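Local coordinates for protein glucose dehydrogenase (Serratia sp. FS14, PDB 7CGZ) that belongs to a family of dehydrogenases built on the beta-propeller fold and is modelled with a bound calcium ion, at residues 25-30 and 63-68; 268-273 and 285-290; 293-298 and 309-314; 316-321 and 333-338. All blocks are in the same frame, centred on the assembly; numbering follows the deposited sequence.

Overall arrangement
Contacts 2 and 3 lie in one four-stranded antiparallel sheet, with centres 9 Å apart. They join where strands 284-289 and 294-301 run side by side, I287 O accepting from I296 N. Contact 4, centred 13 Å from each of them, belongs to the neighbouring sheet. It meets contact 2 where S268 OG lies 2.7 Å from R320 O, and contact 3 where K293 packs on E317 and R318. Contact 1 packs two sheets together and touches contact 4 (centres 16 Å apart): E64 OE1 and E321 OE1 come within 3.8 Å, and K128 forms salt bridges with both glutamates. The M270 side chain of contact 2 is about 14 Å from the calcium ion.

Contact 1 of 4, residues 25-30 and 63-68; sequences GLLITE and LEVLPA
The hydroxyl of T29 donates to the backbone carbonyl of L63, with OG1 2.9 Å from O, and this single bond ties strand 26-30 to strand 63-67. The donor comes in nearly along the C=O axis, at a C=O...OG1 angle of 163°. OG1 also has a weak bond with the backbone N of S16 on strand 3-19, so the hydroxyl sits at a junction of three strands. With T29 OG1 lodged between its own backbone N and carbonyl carbon (chi1 60°), CG2 is left beside the N and meets V65, 3.7 Å from CB. T29 and V65 point past one another. Further along, L27 CB rests on V65 CG2 at 3.9 Å, and L35 of strand 34-39 covers V65 as well, making a small buried apolar patch next to the polar link.

The strand axes are nearly antiparallel, at 163°, but stay 6.9 Å apart at their closest, and the contact is made by side chains reaching across rather than by a backbone ladder. E64 turns away from it, its carboxylate held by S16 OG, K128 and the backbone N of L129. L63 and E64 both face S80 of strand 76-84, a classic beta bulge. Sheets packed face to face through apolar side chains are characteristic of adjacent blades of a beta-propeller; here the T29 hydroxyl adds a polar tie.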
# COMPACT_ATOMS: atom_id res chain seq x y z
N GLY B 25 -18.18 -26.03 -9.01
CA GLY B 25 -17.44 -25.55 -7.86
C GLY B 25 -16.04 -25.08 -8.21
O GLY B 25 -15.78 -24.67 -9.34
N LEU B 26 -15.14 -25.15 -7.24
CA LEU B 26 -13.78 -24.71 -7.52
C LEU B 26 -12.81 -25.49 -6.63
O LEU B 26 -13.17 -25.93 -5.54
CB LEU B 26 -13.68 -23.18 -7.36
CG LEU B 26 -14.00 -22.44 -6.06
CD1 LEU B 26 -12.79 -22.58 -5.17
CD2 LEU B 26 -14.29 -20.96 -6.32
N LEU B 27 -11.59 -25.70 -7.14
CA LEU B 27 -10.57 -26.46 -6.42
C LEU B 27 -9.67 -25.51 -5.65
O LEU B 27 -9.39 -24.41 -6.11
CB LEU B 27 -9.69 -27.27 -7.37
CG LEU B 27 -10.09 -28.60 -8.00
CD1 LEU B 27 -10.74 -29.56 -7.02
CD2 LEU B 27 -11.00 -28.30 -9.16
N ILE B 28 -9.16 -25.97 -4.51
CA ILE B 28 -8.28 -25.15 -3.68
C ILE B 28 -7.14 -26.01 -3.18
O ILE B 28 -7.36 -27.12 -2.69
CB ILE B 28 -9.03 -24.56 -2.47
CG1 ILE B 28 -10.24 -23.77 -2.94
CG2 ILE B 28 -8.13 -23.71 -1.56
CD1 ILE B 28 -11.45 -24.60 -2.84
N THR B 29 -5.92 -25.48 -3.26
CA THR B 29 -4.78 -26.13 -2.64
C THR B 29 -4.52 -25.53 -1.27
O THR B 29 -4.64 -24.32 -1.06
CB THR B 29 -3.52 -25.97 -3.48
OG1 THR B 29 -3.22 -24.57 -3.63
CG2 THR B 29 -3.71 -26.61 -4.84
N GLU B 30 -4.17 -26.40 -0.33
CA GLU B 30 -3.60 -26.01 0.94
C GLU B 30 -2.13 -26.39 0.89
O GLU B 30 -1.80 -27.56 0.64
CB GLU B 30 -4.31 -26.71 2.10
CG GLU B 30 -5.81 -26.43 2.18
CD GLU B 30 -6.48 -27.24 3.28
OE1 GLU B 30 -6.35 -26.87 4.47
OE2 GLU B 30 -7.09 -28.28 2.95
N LEU B 63 1.25 -26.24 -4.59
CA LEU B 63 1.17 -24.86 -5.06
C LEU B 63 -0.01 -24.67 -6.00
O LEU B 63 -1.08 -24.65 -5.52
CB LEU B 63 2.52 -24.46 -5.67
CG LEU B 63 3.70 -24.61 -4.72
CD1 LEU B 63 5.03 -24.45 -5.41
CD2 LEU B 63 3.60 -23.66 -3.55
N GLU B 64 0.21 -24.64 -7.30
CA GLU B 64 -0.92 -24.27 -8.18
C GLU B 64 -1.82 -25.45 -8.55
O GLU B 64 -1.35 -26.54 -8.67
CB GLU B 64 -0.39 -23.64 -9.46
CG GLU B 64 -1.47 -22.97 -10.26
CD GLU B 64 -1.55 -21.50 -9.94
OE1 GLU B 64 -1.88 -21.17 -8.80
OE2 GLU B 64 -1.19 -20.71 -10.80
N VAL B 65 -3.10 -25.16 -8.70
CA VAL B 65 -4.06 -26.15 -9.24
C VAL B 65 -4.63 -25.50 -10.48
O VAL B 65 -5.09 -24.37 -10.38
CB VAL B 65 -5.14 -26.53 -8.23
CG1 VAL B 65 -5.88 -25.31 -7.72
CG2 VAL B 65 -6.11 -27.52 -8.85
N LEU B 66 -4.59 -26.19 -11.61
CA LEU B 66 -5.06 -25.62 -12.86
C LEU B 66 -5.78 -26.65 -13.73
O LEU B 66 -5.13 -27.53 -14.31
CB LEU B 66 -3.87 -25.02 -13.63
CG LEU B 66 -4.20 -24.38 -14.98
CD1 LEU B 66 -5.41 -23.44 -14.87
CD2 LEU B 66 -2.99 -23.65 -15.53
N PRO B 67 -7.10 -26.56 -13.85
CA PRO B 67 -7.82 -27.42 -14.80
C PRO B 67 -7.40 -27.16 -16.24
O PRO B 67 -7.03 -26.04 -16.62
CB PRO B 67 -9.29 -27.05 -14.58
CG PRO B 67 -9.33 -26.50 -13.17
CD PRO B 67 -8.02 -25.79 -13.00
N ALA B 68 -7.47 -28.21 -17.05
CA ALA B 68 -7.12 -28.07 -18.45
C ALA B 68 -8.16 -27.19 -19.15
O ALA B 68 -9.31 -27.12 -18.71
CB ALA B 68 -7.06 -29.45 -19.12

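Contact 2 of 4, residues 268-273 and 285-290; sequences SGMAFY and LFIGAL
One face of the F272 ring is covered by L285, whose CD1 sits 3.8 Å from the ring centroid and only 7° off the normal, a clean CH-pi contact. L285 gets there with CG anti to its backbone N (chi1 175°), which carries the isobutyl group across to the other strand. The F286 ring is approached at its edge instead: A271 O and Y273 CB both lie near its plane, the latter 3.7 Å from CE1. Outside the pair of strands, W206 meets F272 and W281 meets F286, each edge-to-face.

M270 CE comes in beside L285, 3.6 Å from CD2, the two side chains passing at a slant. M270, F272, L285 and I287 thus share one side of the sheet, while S268, A271 and F286 point to the other. At the far end L290 folds back so that CD1 lies 3.7 Å from S268 CB.

The backbones form an antiparallel hairpin. A271 and F286 are a hydrogen-bonded pair: F286 N reaches A271 O at 2.9 Å and almost straight (173°), and A271 N returns a bond to F286 O. S268 and G288 form a second such pair, where S268 N donates to G288 O, while the return bond from G288 N to S268 O is weak.

Every touching residue is buried. Backbone bonds serve the paired amides and carbonyls, while G269 O is met by H208 NE2 and S268 OG by R320 O. Buried polar groups thus have partners, and M270, F272, L285, I287 and F286 supply the apolar packing.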
# COMPACT_ATOMS: atom_id res chain seq x y z
N SER B 268 1.06 -11.10 -5.03
CA SER B 268 0.77 -12.53 -5.13
C SER B 268 -0.57 -12.70 -5.81
O SER B 268 -1.54 -12.05 -5.43
CB SER B 268 0.78 -13.17 -3.74
OG SER B 268 0.47 -14.55 -3.79
N GLY B 269 -0.62 -13.52 -6.85
CA GLY B 269 -1.88 -13.71 -7.55
C GLY B 269 -2.18 -12.60 -8.53
O GLY B 269 -1.75 -11.46 -8.32
N MET B 270 -2.90 -12.90 -9.60
CA MET B 270 -3.20 -11.87 -10.59
C MET B 270 -4.33 -12.35 -11.49
O MET B 270 -4.37 -13.51 -11.90
CB MET B 270 -1.95 -11.46 -11.40
CG MET B 270 -1.53 -12.28 -12.60
SD MET B 270 -0.11 -11.57 -13.55
CE MET B 270 -0.33 -9.84 -13.19
N ALA B 271 -5.28 -11.45 -11.75
CA ALA B 271 -6.41 -11.78 -12.61
C ALA B 271 -6.82 -10.54 -13.38
O ALA B 271 -7.00 -9.48 -12.78
CB ALA B 271 -7.59 -12.30 -11.78
N PHE B 272 -6.96 -10.68 -14.69
CA PHE B 272 -7.56 -9.62 -15.50
C PHE B 272 -9.07 -9.74 -15.40
O PHE B 272 -9.63 -10.83 -15.51
CB PHE B 272 -7.15 -9.74 -16.96
CG PHE B 272 -5.68 -9.56 -17.22
CD1 PHE B 272 -4.82 -10.65 -17.22
CD2 PHE B 272 -5.16 -8.31 -17.49
CE1 PHE B 272 -3.46 -10.49 -17.48
CE2 PHE B 272 -3.80 -8.13 -17.76
CZ PHE B 272 -2.95 -9.22 -17.75
N TYR B 273 -9.75 -8.61 -15.21
CA TYR B 273 -11.20 -8.62 -15.11
C TYR B 273 -11.80 -8.31 -16.47
O TYR B 273 -11.52 -7.25 -17.05
CB TYR B 273 -11.71 -7.62 -14.07
CG TYR B 273 -13.19 -7.78 -13.87
CD1 TYR B 273 -13.69 -8.72 -12.98
CD2 TYR B 273 -14.10 -7.02 -14.59
CE1 TYR B 273 -15.04 -8.89 -12.79
CE2 TYR B 273 -15.46 -7.19 -14.42
CZ TYR B 273 -15.93 -8.12 -13.52
OH TYR B 273 -17.28 -8.30 -13.33
N LEU B 285 -6.42 -4.96 -13.99
CA LEU B 285 -5.62 -6.08 -13.53
C LEU B 285 -5.62 -6.07 -12.00
O LEU B 285 -5.21 -5.07 -11.39
CB LEU B 285 -4.19 -5.98 -14.09
CG LEU B 285 -3.16 -6.99 -13.61
CD1 LEU B 285 -3.65 -8.42 -13.89
CD2 LEU B 285 -1.82 -6.74 -14.29
N PHE B 286 -6.09 -7.15 -11.38
CA PHE B 286 -6.14 -7.25 -9.93
C PHE B 286 -5.02 -8.14 -9.43
O PHE B 286 -4.84 -9.26 -9.92
CB PHE B 286 -7.49 -7.81 -9.46
CG PHE B 286 -8.64 -6.86 -9.64
CD1 PHE B 286 -9.32 -6.80 -10.84
CD2 PHE B 286 -9.05 -6.04 -8.59
CE1 PHE B 286 -10.38 -5.93 -11.01
CE2 PHE B 286 -10.12 -5.18 -8.75
CZ PHE B 286 -10.78 -5.12 -9.95
N ILE B 287 -4.29 -7.67 -8.41
CA ILE B 287 -3.14 -8.36 -7.84
C ILE B 287 -3.26 -8.35 -6.33
O ILE B 287 -3.62 -7.33 -5.74
CB ILE B 287 -1.82 -7.70 -8.27
CG1 ILE B 287 -1.66 -7.73 -9.79
CG2 ILE B 287 -0.64 -8.36 -7.56
CD1 ILE B 287 -0.63 -6.74 -10.33
N GLY B 288 -2.95 -9.48 -5.68
CA GLY B 288 -2.95 -9.53 -4.23
C GLY B 288 -1.67 -8.95 -3.62
O GLY B 288 -0.61 -9.01 -4.21
N ALA B 289 -1.80 -8.38 -2.43
CA ALA B 289 -0.65 -7.91 -1.66
C ALA B 289 -0.59 -8.69 -0.35
O ALA B 289 -1.50 -8.61 0.47
CB ALA B 289 -0.74 -6.41 -1.37
N LEU B 290 0.50 -9.45 -0.17
CA LEU B 290 0.69 -10.19 1.07
C LEU B 290 1.13 -9.26 2.20
O LEU B 290 0.47 -9.17 3.24
CB LEU B 290 1.71 -11.31 0.86
CG LEU B 290 1.33 -12.42 -0.13
CD1 LEU B 290 2.55 -13.24 -0.47
CD2 LEU B 290 0.22 -13.28 0.48

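Contact 3 of 4, residues 293-298 and 309-314; sequences KALIRL and ERLLGD
R297 swings CG anti to its backbone N (chi1 176°) and stays extended as far as NE, while E309 places CG beside its own N (chi1 -62°); the two chains then run side by side on one face of a beta hairpin, the outer edge of a propeller blade. Their charged ends are paired as a salt bridge, E309 OE1 at the edge of the R297 guanidinium near NH1, but the bond is bent and weak and its modelled length is doubtful. The guanidinium and carboxylate planes are 67° apart. R297 NE has a second partner in S284 OG.

Behind this pair the backbone ladder is regular. R297 and E309 exchange bonds, R297 N to E309 O at 2.9 Å, and so do L295 and L311, with L295 N 2.8 Å from L311 O. L311 also lays CD1 against the aliphatic root of R297, 3.7 Å from CB.

Early in segment 293-298, K293 and A294 both face A289, a G1 beta bulge, and A294 CB packs on G313 CA. E309 pairs in an antiparallel ladder with a strand of the second subunit, so the sheet continues across the dimer interface.

On the other face R310 bends at chi2 and lies alongside I296. Its guanidinium is held by Q292 and E308, and I296 CG1 comes over one side of that flat group, 3.7 Å from R310 NE.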
# COMPACT_ATOMS: atom_id res chain seq x y z
N LYS B 293 -1.38 -6.43 2.83
CA LYS B 293 -2.70 -6.98 3.16
C LYS B 293 -3.84 -6.19 2.50
O LYS B 293 -4.71 -5.62 3.17
CB LYS B 293 -2.91 -7.06 4.68
CG LYS B 293 -1.75 -7.72 5.40
CD LYS B 293 -2.01 -7.97 6.88
CE LYS B 293 -0.94 -8.92 7.41
NZ LYS B 293 -0.63 -8.78 8.84
N ALA B 294 -3.85 -6.20 1.17
CA ALA B 294 -4.83 -5.45 0.40
C ALA B 294 -4.92 -6.05 -0.99
O ALA B 294 -4.14 -6.94 -1.36
CB ALA B 294 -4.46 -3.96 0.33
N LEU B 295 -5.89 -5.56 -1.76
CA LEU B 295 -6.07 -5.94 -3.15
C LEU B 295 -5.70 -4.76 -4.03
O LEU B 295 -6.24 -3.66 -3.86
CB LEU B 295 -7.50 -6.38 -3.43
CG LEU B 295 -7.77 -6.88 -4.85
CD1 LEU B 295 -7.02 -8.19 -5.13
CD2 LEU B 295 -9.28 -7.02 -5.07
N ILE B 296 -4.76 -4.96 -4.93
CA ILE B 296 -4.32 -3.91 -5.83
C ILE B 296 -5.11 -4.02 -7.12
O ILE B 296 -5.31 -5.12 -7.66
CB ILE B 296 -2.80 -4.01 -6.09
CG1 ILE B 296 -2.01 -3.85 -4.78
CG2 ILE B 296 -2.36 -2.98 -7.13
CD1 ILE B 296 -0.52 -4.18 -4.95
N ARG B 297 -5.57 -2.88 -7.63
CA ARG B 297 -6.26 -2.82 -8.90
C ARG B 297 -5.54 -1.85 -9.84
O ARG B 297 -5.46 -0.65 -9.55
CB ARG B 297 -7.71 -2.40 -8.69
CG ARG B 297 -8.49 -2.21 -9.96
CD ARG B 297 -9.79 -1.46 -9.64
NE ARG B 297 -10.47 -1.10 -10.87
CZ ARG B 297 -11.03 0.08 -11.10
NH1 ARG B 297 -11.01 1.02 -10.17
NH2 ARG B 297 -11.63 0.29 -12.26
N LEU B 298 -5.02 -2.36 -10.95
CA LEU B 298 -4.34 -1.55 -11.95
C LEU B 298 -5.27 -1.33 -13.13
O LEU B 298 -5.72 -2.29 -13.76
CB LEU B 298 -3.04 -2.21 -12.42
CG LEU B 298 -2.00 -2.51 -11.34
CD1 LEU B 298 -0.82 -3.28 -11.92
CD2 LEU B 298 -1.53 -1.23 -10.61
N GLU B 309 -4.99 1.48 -7.73
CA GLU B 309 -5.98 1.65 -6.67
C GLU B 309 -5.87 0.51 -5.67
O GLU B 309 -5.33 -0.56 -5.98
CB GLU B 309 -7.38 1.75 -7.25
CG GLU B 309 -7.50 2.97 -8.16
CD GLU B 309 -8.92 3.23 -8.60
OE1 GLU B 309 -9.77 2.33 -8.43
OE2 GLU B 309 -9.17 4.34 -9.13
N ARG B 310 -6.33 0.75 -4.45
CA ARG B 310 -6.28 -0.22 -3.36
C ARG B 310 -7.69 -0.57 -2.90
O ARG B 310 -8.55 0.31 -2.78
CB ARG B 310 -5.47 0.30 -2.14
CG ARG B 310 -4.00 0.56 -2.38
CD ARG B 310 -3.33 -0.63 -3.04
NE ARG B 310 -1.91 -0.42 -3.31
CZ ARG B 310 -0.94 -0.54 -2.40
NH1 ARG B 310 -1.23 -0.86 -1.15
NH2 ARG B 310 0.33 -0.36 -2.76
N LEU B 311 -7.90 -1.86 -2.64
CA LEU B 311 -9.17 -2.37 -2.13
C LEU B 311 -8.89 -3.25 -0.92
O LEU B 311 -7.80 -3.83 -0.79
CB LEU B 311 -9.93 -3.19 -3.19
CG LEU B 311 -10.51 -2.49 -4.42
CD1 LEU B 311 -9.44 -2.08 -5.41
CD2 LEU B 311 -11.51 -3.40 -5.10
N LEU B 312 -9.87 -3.35 -0.02
CA LEU B 312 -9.90 -4.33 1.07
C LEU B 312 -8.76 -4.14 2.08
O LEU B 312 -8.49 -5.05 2.87
CB LEU B 312 -9.87 -5.77 0.53
CG LEU B 312 -10.80 -6.13 -0.63
CD1 LEU B 312 -10.69 -7.62 -0.97
CD2 LEU B 312 -12.23 -5.78 -0.30
N GLY B 313 -8.11 -2.98 2.11
CA GLY B 313 -7.04 -2.76 3.06
C GLY B 313 -7.49 -2.67 4.51
O GLY B 313 -6.65 -2.71 5.42
N ASP B 314 -8.79 -2.57 4.75
CA ASP B 314 -9.30 -2.57 6.11
C ASP B 314 -9.44 -3.97 6.71
O ASP B 314 -9.62 -4.09 7.92
CB ASP B 314 -10.65 -1.85 6.15
CG ASP B 314 -11.67 -2.45 5.17
OD1 ASP B 314 -11.29 -3.24 4.29
OD2 ASP B 314 -12.87 -2.11 5.28

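Contact 4 of 4, residues 316-321 and 333-338; sequences GERIRE and LTDERD
R318 and R320 each extend beside the D335 side chain and converge on a single carboxylate oxygen. They reach it from different directions. R318 NH2 meets D335 OD2 at 2.8 Å, nearly end-on and within the guanidinium plane; R320 NH2 comes down on the same D335 OD2 from above the carboxylate plane, at 3.1 Å. The planes of guanidinium and carboxylate are turned 54° apart in the first pair and 64° in the second, so neither arginine makes a flat two-pronged pairing. R320 bends at chi2 and chi3 to bring its NH2 round to the acid. Two positive groups at one oxygen would be expected to favour a charged D335, whose OD1 is bonded to H13 ND1. R320 NE, buried by the contact, has no hydrogen-bond partner in the model.

E317 and T334 slant across each other, E317 CB lying 3.8 Å from T334 CG2. On the opposite face of the sheet from T334, E321 and L333 run side by side, with L333 CD1 3.8 Å from E321 CB.

The backbone carries a classic beta bulge: R320 and E321 both face L333, whose O accepts from R320 N at 2.8 Å and weakly from E321 N. Past it, D335 N bonds to R318 O, also at 2.8 Å.

Strand 330-334 of this hairpin borders strand 339-345, where K340 N bonds to T334 OG1. Strand 3-19 is next in the same sheet and packs W15 on R320 and L17 on L333, bringing the two ends of the chain together in one sheet, consistent with propeller ring closure.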
# COMPACT_ATOMS: atom_id res chain seq x y z
N GLY B 316 -7.21 -6.61 6.85
CA GLY B 316 -6.07 -7.19 7.53
C GLY B 316 -5.66 -8.58 7.09
O GLY B 316 -5.03 -9.30 7.87
N GLU B 317 -6.00 -8.97 5.87
CA GLU B 317 -5.75 -10.32 5.39
C GLU B 317 -4.72 -10.30 4.27
O GLU B 317 -4.81 -9.48 3.35
CB GLU B 317 -7.06 -10.96 4.91
CG GLU B 317 -7.95 -11.42 6.06
CD GLU B 317 -9.42 -11.53 5.66
OE1 GLU B 317 -9.77 -11.02 4.58
OE2 GLU B 317 -10.21 -12.12 6.44
N ARG B 318 -3.73 -11.19 4.36
CA ARG B 318 -2.74 -11.35 3.29
C ARG B 318 -3.39 -12.03 2.10
O ARG B 318 -3.84 -13.17 2.21
CB ARG B 318 -1.55 -12.15 3.79
CG ARG B 318 -1.31 -11.99 5.27
CD ARG B 318 0.14 -12.21 5.61
NE ARG B 318 0.73 -13.30 4.84
CZ ARG B 318 2.03 -13.41 4.61
NH1 ARG B 318 2.86 -12.49 5.08
NH2 ARG B 318 2.50 -14.43 3.90
N ILE B 319 -3.41 -11.35 0.96
CA ILE B 319 -4.14 -11.83 -0.21
C ILE B 319 -3.18 -12.66 -1.07
O ILE B 319 -2.25 -12.12 -1.67
CB ILE B 319 -4.76 -10.67 -1.00
CG1 ILE B 319 -5.68 -9.86 -0.08
CG2 ILE B 319 -5.55 -11.19 -2.18
CD1 ILE B 319 -6.75 -10.71 0.59
N ARG B 320 -3.40 -13.97 -1.10
CA ARG B 320 -2.50 -14.89 -1.77
C ARG B 320 -2.93 -15.17 -3.21
O ARG B 320 -2.06 -15.35 -4.08
CB ARG B 320 -2.41 -16.20 -0.96
CG ARG B 320 -1.88 -17.42 -1.70
CD ARG B 320 -0.39 -17.30 -1.93
NE ARG B 320 0.34 -17.30 -0.67
CZ ARG B 320 1.64 -17.07 -0.57
NH1 ARG B 320 2.35 -16.80 -1.66
NH2 ARG B 320 2.24 -17.09 0.61
N GLU B 321 -4.23 -15.18 -3.50
CA GLU B 321 -4.71 -15.63 -4.80
C GLU B 321 -5.85 -14.73 -5.26
O GLU B 321 -6.65 -14.27 -4.44
CB GLU B 321 -5.20 -17.09 -4.74
CG GLU B 321 -5.87 -17.59 -6.03
CD GLU B 321 -4.87 -17.98 -7.10
OE1 GLU B 321 -4.87 -19.16 -7.55
OE2 GLU B 321 -4.07 -17.10 -7.51
N LEU B 333 -8.06 -15.90 -2.08
CA LEU B 333 -7.63 -16.71 -0.96
C LEU B 333 -6.76 -15.85 -0.06
O LEU B 333 -5.94 -15.07 -0.56
CB LEU B 333 -6.84 -17.93 -1.42
CG LEU B 333 -7.60 -18.98 -2.21
CD1 LEU B 333 -6.61 -19.99 -2.81
CD2 LEU B 333 -8.63 -19.68 -1.32
N THR B 334 -6.94 -15.97 1.26
CA THR B 334 -6.08 -15.30 2.23
C THR B 334 -5.10 -16.29 2.85
O THR B 334 -5.48 -17.42 3.17
CB THR B 334 -6.90 -14.61 3.33
OG1 THR B 334 -7.37 -15.59 4.26
CG2 THR B 334 -8.10 -13.87 2.75
N ASP B 335 -3.86 -15.86 3.03
CA ASP B 335 -2.79 -16.76 3.46
C ASP B 335 -2.53 -16.62 4.96
O ASP B 335 -1.72 -15.81 5.41
CB ASP B 335 -1.52 -16.49 2.65
CG ASP B 335 -0.31 -17.22 3.20
OD1 ASP B 335 -0.44 -18.41 3.56
OD2 ASP B 335 0.76 -16.59 3.30
N GLU B 336 -3.22 -17.44 5.75
CA GLU B 336 -2.80 -17.71 7.12
C GLU B 336 -3.28 -19.11 7.51
O GLU B 336 -3.75 -19.88 6.67
CB GLU B 336 -3.31 -16.64 8.10
CG GLU B 336 -2.25 -16.26 9.14
CD GLU B 336 -2.33 -17.10 10.43
OE1 GLU B 336 -1.30 -17.17 11.15
OE2 GLU B 336 -3.41 -17.68 10.72
N ARG B 337 -3.14 -19.44 8.80
CA ARG B 337 -3.55 -20.76 9.27
C ARG B 337 -5.06 -20.91 9.20
O ARG B 337 -5.57 -21.98 8.87
CB ARG B 337 -3.04 -21.02 10.69
CG ARG B 337 -1.52 -21.15 10.81
CD ARG B 337 -1.04 -20.66 12.17
NE ARG B 337 -1.75 -19.44 12.57
CZ ARG B 337 -1.78 -18.95 13.80
NH1 ARG B 337 -1.15 -19.57 14.79
NH2 ARG B 337 -2.45 -17.83 14.05
N ASP B 338 -5.80 -19.84 9.50
CA ASP B 338 -7.24 -19.81 9.29
C ASP B 338 -7.53 -19.05 8.00
O ASP B 338 -8.09 -17.95 7.99
CB ASP B 338 -7.94 -19.20 10.50
CG ASP B 338 -9.46 -19.28 10.42
OD1 ASP B 338 -10.00 -20.13 9.68
OD2 ASP B 338 -10.13 -18.47 11.10